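Local coordinates for protein BAG family molecular chaperone regulator 1 (Arabidopsis thaliana, PDB 4HWC) that probably acts as a co-chaperone, its BAG domain binding the ATPase domain of HSP70/HSC70 chaperones in programmed cell death and stress responses, at residues M49-L52 and I53-D56; N77-E80 and T81-L85. All blocks are in the same frame, centred on the assembly; numbering follows the deposited sequence.

Contact 1: M49-L52 and I53-D56; sequences MNEL and IKLD
E51 and K54 pair by a salt bridge one turn apart near the C-terminal end of helix 38-55, the second helix of the three-helix bundle that forms the BAG domain. The lysine runs out extended as far as CE and bends only at its last torsion (chi4 61°), which brings NZ to 3.5 Å from OE2 of E51, a long bridge. The glutamate meets it from a chain folded at chi2 (-57°), the two side chains crossing at a slant, with CE of K54 3.8 Å from OE2 of E51. E51 is buried, its side chain also touching I12 and E15 of helix 5-31, so the lysine probably offsets part of the cost of burying this acid. With E51 cut back to an alanine, the ammonium group of K54 is likely to lose this carboxylate mate and a gap to open against I12. Packing is close on the bundle side: L55 is buried between helices 5-31 and 62-88, touching I12, Q71 and V72, while L52 lies on V72 and V75. The N50/I53 side is exposed, and the two side-chain ends meet loosely, OD1 of N50 4.0 Å from CD1 of I53, although CG1 of I53 sits 3.1 Å from O of M49. Backbone bonds of the i to i+4 kind link M49 to I53, N50 to K54 and E51 to L55. The last of these lies under a leucine side chain: CG of L55 rests 3.2 Å from O of E51, the same oxygen that accepts N of L55 at 3.0 Å.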
ATOM      1  N   MET A  49       4.231   4.133   2.438  1.00 13.56           N
ATOM      2  CA  MET A  49       5.074   4.140   3.628  1.00 14.31           C
ATOM      3  C   MET A  49       4.439   4.982   4.724  1.00 20.14           C
ATOM      4  O   MET A  49       4.603   4.685   5.916  1.00 20.49           O
ATOM      5  CB  MET A  49       6.473   4.660   3.300  1.00 18.55           C
ATOM      6  CG  MET A  49       7.243   3.776   2.342  1.00 17.43           C
ATOM      7  SD  MET A  49       7.399   2.077   2.944  1.00 21.33           S
ATOM      8  CE  MET A  49       8.565   2.332   4.300  1.00 15.99           C
ATOM      9  N   ASN A  50       3.716   6.030   4.326  1.00 19.53           N
ATOM     10  CA  ASN A  50       3.043   6.896   5.288  1.00 23.99           C
ATOM     11  C   ASN A  50       1.924   6.130   5.978  1.00 25.01           C
ATOM     12  O   ASN A  50       1.649   6.344   7.161  1.00 24.75           O
ATOM     13  CB  ASN A  50       2.473   8.146   4.607  1.00 23.67           C
ATOM     14  CG  ASN A  50       3.507   9.247   4.451  1.00 28.53           C
ATOM     15  OD1 ASN A  50       4.539   9.247   5.131  1.00 32.04           O
ATOM     16  ND2 ASN A  50       3.230  10.204   3.565  1.00 25.07           N
ATOM     17  N   GLU A  51       1.270   5.241   5.235  1.00 15.95           N
ATOM     18  CA  GLU A  51       0.208   4.430   5.817  1.00 19.06           C
ATOM     19  C   GLU A  51       0.844   3.389   6.743  1.00 17.68           C
ATOM     20  O   GLU A  51       0.258   3.008   7.756  1.00 18.64           O
ATOM     21  CB  GLU A  51      -0.611   3.737   4.721  1.00 17.64           C
ATOM     22  CG  GLU A  51      -1.359   4.701   3.807  1.00 16.15           C
ATOM     23  CD  GLU A  51      -2.293   5.633   4.577  1.00 24.40           C
ATOM     24  OE1 GLU A  51      -3.233   5.133   5.241  1.00 24.24           O
ATOM     25  OE2 GLU A  51      -2.085   6.866   4.519  1.00 24.20           O
ATOM     26  N   LEU A  52       2.045   2.933   6.399  1.00 18.22           N
ATOM     27  CA  LEU A  52       2.741   1.944   7.219  1.00 18.69           C
ATOM     28  C   LEU A  52       3.103   2.597   8.559  1.00 22.42           C
ATOM     29  O   LEU A  52       3.031   1.964   9.617  1.00 17.84           O
ATOM     30  CB  LEU A  52       4.005   1.467   6.507  1.00 17.25           C
ATOM     31  CG  LEU A  52       4.641   0.175   7.019  1.00 18.30           C
ATOM     32  CD1 LEU A  52       3.707  -0.999   6.741  1.00 18.59           C
ATOM     33  CD2 LEU A  52       5.974  -0.046   6.330  1.00 24.35           C
ATOM     34  N   ILE A  53       3.496   3.868   8.502  1.00 19.24           N
ATOM     35  CA  ILE A  53       3.839   4.613   9.708  1.00 19.23           C
ATOM     36  C   ILE A  53       2.580   4.772  10.568  1.00 20.20           C
ATOM     37  O   ILE A  53       2.625   4.562  11.777  1.00 27.02           O
ATOM     38  CB  ILE A  53       4.422   6.009   9.357  1.00 20.90           C
ATOM     39  CG1 ILE A  53       5.747   5.846   8.605  1.00 21.39           C
ATOM     40  CG2 ILE A  53       4.635   6.827  10.629  1.00 24.18           C
ATOM     41  CD1 ILE A  53       6.297   7.151   8.014  1.00 20.08           C
ATOM     42  N   LYS A  54       1.457   5.129   9.946  1.00 21.92           N
ATOM     43  CA  LYS A  54       0.200   5.295  10.675  1.00 21.64           C
ATOM     44  C   LYS A  54      -0.198   3.992  11.369  1.00 28.20           C
ATOM     45  O   LYS A  54      -0.719   4.004  12.483  1.00 23.87           O
ATOM     46  CB  LYS A  54      -0.930   5.727   9.734  1.00 26.48           C
ATOM     47  CG  LYS A  54      -0.854   7.177   9.253  1.00 25.41           C
ATOM     48  CD  LYS A  54      -2.002   7.484   8.303  1.00 31.43           C
ATOM     49  CE  LYS A  54      -1.871   8.869   7.694  1.00 33.72           C
ATOM     50  NZ  LYS A  54      -0.622   9.009   6.901  1.00 40.83           N
ATOM     51  N   LEU A  55       0.044   2.869  10.700  1.00 20.74           N
ATOM     52  CA  LEU A  55      -0.281   1.563  11.267  1.00 25.17           C
ATOM     53  C   LEU A  55       0.745   0.944  12.220  1.00 23.06           C
ATOM     54  O   LEU A  55       0.488  -0.102  12.813  1.00 31.91           O
ATOM     55  CB  LEU A  55      -0.271   0.493  10.166  1.00 20.94           C
ATOM     56  CG  LEU A  55      -1.388   0.575   9.121  1.00 21.37           C
ATOM     57  CD1 LEU A  55      -1.064  -0.350   7.945  1.00 20.41           C
ATOM     58  CD2 LEU A  55      -2.722   0.185   9.757  1.00 24.83           C
ATOM     59  N   ASP A  56       1.901   1.585  12.364  1.00 53.66           N
ATOM     60  CA  ASP A  56       2.961   1.071  13.231  1.00 53.34           C
ATOM     61  C   ASP A  56       2.745   1.779  14.570  1.00 53.76           C
ATOM     62  O   ASP A  56       3.638   1.789  15.420  1.00 53.70           O
ATOM     63  CB  ASP A  56       4.369   1.375  12.693  1.00 43.17           C
ATOM     64  CG  ASP A  56       5.479   0.736  13.524  1.00 42.87           C
ATOM     65  OD1 ASP A  56       5.450  -0.497  13.726  1.00 42.50           O
ATOM     66  OD2 ASP A  56       6.393   1.464  13.964  1.00 43.04           O
TER

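Contact 2: N77-E80 and T81-L85; sequences NYVE and TLDAL
V79 and D83, one turn apart on helix 62-88, set their side chains alongside each other, pointing the same way. Methyl CG1 of V79 meets carboxylate oxygen OD2 of D83 at 3.5 Å, a contact of carbon with oxygen and not a polar bond. With CG anti to its carbonyl carbon (chi1 -75°), D83 folds its carboxylate back over the preceding turn, where CG stands 3.2 Å from O of V79. That carbonyl is taken by N of D83 at 2.8 Å. Two residues earlier along the helix, N of T81 bonds to O of N77 at 2.9 Å; OG1 of T81 lies 3.1 Å from the same oxygen, a bond left unsettled because the hydroxyl could also donate elsewhere. L82 repeats the pattern on the inner face, its N giving a bond of 2.8 Å to O of Y78 while CG packs over that oxygen at 3.3 Å. A84 N and E80 O close the last of these turns at 3.2 Å. Farther out, the bundle holds the L82 face: L82 is buried against V44, I45 and L48 of helix 38-55 and F26 of helix 5-31, and D83 also touches I45. Y78 leans on V16 and T81 on E27, whereas E80 extends outward into solvent. Successive i to i+4 bonds, with leucines turned inward and acids outward, make this an amphipathic alpha-helix of the three-helix BAG domain.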
ATOM      1  N   ASN A  77       3.215  -5.875   0.819  1.00 15.96           N
ATOM      2  CA  ASN A  77       3.070  -6.550  -0.464  1.00 15.15           C
ATOM      3  C   ASN A  77       3.048  -5.552  -1.613  1.00 16.12           C
ATOM      4  O   ASN A  77       3.678  -5.782  -2.637  1.00 14.71           O
ATOM      5  CB  ASN A  77       1.780  -7.390  -0.509  1.00 15.11           C
ATOM      6  CG  ASN A  77       1.875  -8.662   0.311  1.00 18.10           C
ATOM      7  OD1 ASN A  77       2.948  -9.047   0.763  1.00 17.68           O
ATOM      8  ND2 ASN A  77       0.740  -9.329   0.495  1.00 20.82           N
ATOM      9  N   TYR A  78       2.311  -4.453  -1.453  1.00 11.16           N
ATOM     10  CA  TYR A  78       2.242  -3.452  -2.517  1.00 12.79           C
ATOM     11  C   TYR A  78       3.587  -2.768  -2.732  1.00 14.41           C
ATOM     12  O   TYR A  78       3.980  -2.516  -3.868  1.00 12.38           O
ATOM     13  CB  TYR A  78       1.183  -2.393  -2.213  1.00 10.73           C
ATOM     14  CG  TYR A  78      -0.245  -2.873  -2.357  1.00 12.92           C
ATOM     15  CD1 TYR A  78      -0.647  -3.640  -3.454  1.00 14.95           C
ATOM     16  CD2 TYR A  78      -1.210  -2.496  -1.435  1.00 14.28           C
ATOM     17  CE1 TYR A  78      -1.991  -4.025  -3.612  1.00 17.31           C
ATOM     18  CE2 TYR A  78      -2.539  -2.871  -1.581  1.00 18.72           C
ATOM     19  CZ  TYR A  78      -2.924  -3.626  -2.670  1.00 18.04           C
ATOM     20  OH  TYR A  78      -4.251  -3.970  -2.792  1.00 20.70           O
ATOM     21  N   VAL A  79       4.297  -2.460  -1.651  1.00 12.32           N
ATOM     22  CA  VAL A  79       5.601  -1.821  -1.809  1.00 12.28           C
ATOM     23  C   VAL A  79       6.538  -2.796  -2.524  1.00 13.41           C
ATOM     24  O   VAL A  79       7.340  -2.402  -3.371  1.00 14.34           O
ATOM     25  CB  VAL A  79       6.195  -1.397  -0.440  1.00 12.89           C
ATOM     26  CG1 VAL A  79       7.622  -0.867  -0.626  1.00 16.72           C
ATOM     27  CG2 VAL A  79       5.331  -0.307   0.172  1.00 14.94           C
ATOM     28  N   GLU A  80       6.416  -4.076  -2.191  1.00 25.49           N
ATOM     29  CA  GLU A  80       7.231  -5.119  -2.806  1.00 25.72           C
ATOM     30  C   GLU A  80       6.954  -5.155  -4.309  1.00 27.80           C
ATOM     31  O   GLU A  80       7.869  -5.260  -5.124  1.00 29.02           O
ATOM     32  CB  GLU A  80       6.884  -6.470  -2.178  1.00 29.87           C
ATOM     33  CG  GLU A  80       7.639  -7.661  -2.740  1.00 29.51           C
ATOM     34  CD  GLU A  80       7.252  -8.953  -2.039  1.00 29.66           C
ATOM     35  OE1 GLU A  80       8.013  -9.933  -2.130  1.00 29.44           O
ATOM     36  OE2 GLU A  80       6.179  -8.985  -1.392  1.00 30.05           O
ATOM     37  N   THR A  81       5.679  -5.071  -4.666  1.00 16.45           N
ATOM     38  CA  THR A  81       5.271  -5.071  -6.067  1.00 13.55           C
ATOM     39  C   THR A  81       5.810  -3.830  -6.777  1.00 15.98           C
ATOM     40  O   THR A  81       6.317  -3.917  -7.900  1.00 17.21           O
ATOM     41  CB  THR A  81       3.733  -5.106  -6.172  1.00 15.45           C
ATOM     42  OG1 THR A  81       3.256  -6.346  -5.635  1.00 14.14           O
ATOM     43  CG2 THR A  81       3.274  -4.973  -7.621  1.00 18.93           C
ATOM     44  N   LEU A  82       5.711  -2.676  -6.123  1.00 13.55           N
ATOM     45  CA  LEU A  82       6.189  -1.430  -6.714  1.00 13.47           C
ATOM     46  C   LEU A  82       7.708  -1.396  -6.871  1.00 20.58           C
ATOM     47  O   LEU A  82       8.224  -0.840  -7.845  1.00 17.99           O
ATOM     48  CB  LEU A  82       5.739  -0.233  -5.881  1.00 15.48           C
ATOM     49  CG  LEU A  82       4.252   0.135  -5.882  1.00 15.99           C
ATOM     50  CD1 LEU A  82       4.023   1.302  -4.929  1.00 20.69           C
ATOM     51  CD2 LEU A  82       3.810   0.514  -7.285  1.00 22.96           C
ATOM     52  N   ASP A  83       8.428  -1.964  -5.908  1.00 18.94           N
ATOM     53  CA  ASP A  83       9.882  -1.989  -5.999  1.00 24.52           C
ATOM     54  C   ASP A  83      10.304  -2.836  -7.191  1.00 25.86           C
ATOM     55  O   ASP A  83      11.271  -2.514  -7.882  1.00 26.50           O
ATOM     56  CB  ASP A  83      10.510  -2.558  -4.725  1.00 25.17           C
ATOM     57  CG  ASP A  83      10.475  -1.578  -3.570  1.00 25.26           C
ATOM     58  OD1 ASP A  83      10.509  -0.358  -3.830  1.00 27.73           O
ATOM     59  OD2 ASP A  83      10.431  -2.025  -2.405  1.00 33.52           O
ATOM     60  N   ALA A  84       9.572  -3.920  -7.428  1.00 22.90           N
ATOM     61  CA  ALA A  84       9.868  -4.806  -8.548  1.00 28.13           C
ATOM     62  C   ALA A  84       9.611  -4.098  -9.875  1.00 33.48           C
ATOM     63  O   ALA A  84      10.333  -4.312 -10.850  1.00 37.32           O
ATOM     64  CB  ALA A  84       9.025  -6.073  -8.452  1.00 26.55           C
ATOM     65  N   LEU A  85       8.580  -3.255  -9.913  1.00 30.50           N
ATOM     66  CA  LEU A  85       8.250  -2.514 -11.127  1.00 29.41           C
ATOM     67  C   LEU A  85       9.310  -1.469 -11.413  1.00 36.19           C
ATOM     68  O   LEU A  85       9.715  -1.283 -12.558  1.00 39.97           O
ATOM     69  CB  LEU A  85       6.887  -1.819 -10.998  1.00 30.60           C
ATOM     70  CG  LEU A  85       5.637  -2.664 -11.255  1.00 27.71           C
ATOM     71  CD1 LEU A  85       4.388  -1.813 -11.042  1.00 26.41           C
ATOM     72  CD2 LEU A  85       5.669  -3.208 -12.672  1.00 28.19           C
TER

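From the N terminus, helix 5-31 comes first and supplies a packing surface to both contacts. Contact 1 follows near the end of helix 38-55 and contact 2 well along helix 62-88. Each joins consecutive turns of one helix, so neither closes a long loop; they stand in series, without nesting or crossing. After contact 1 the chain passes through a short connection into helix 62-88, whose earlier part packs against contact 1 before the chain arrives at contact 2. Their centres lie about 16 Å apart, yet SD of M49 meets CG2 of V79 at 4.2 Å, a direct packing touch between the second and third helices of the bundle.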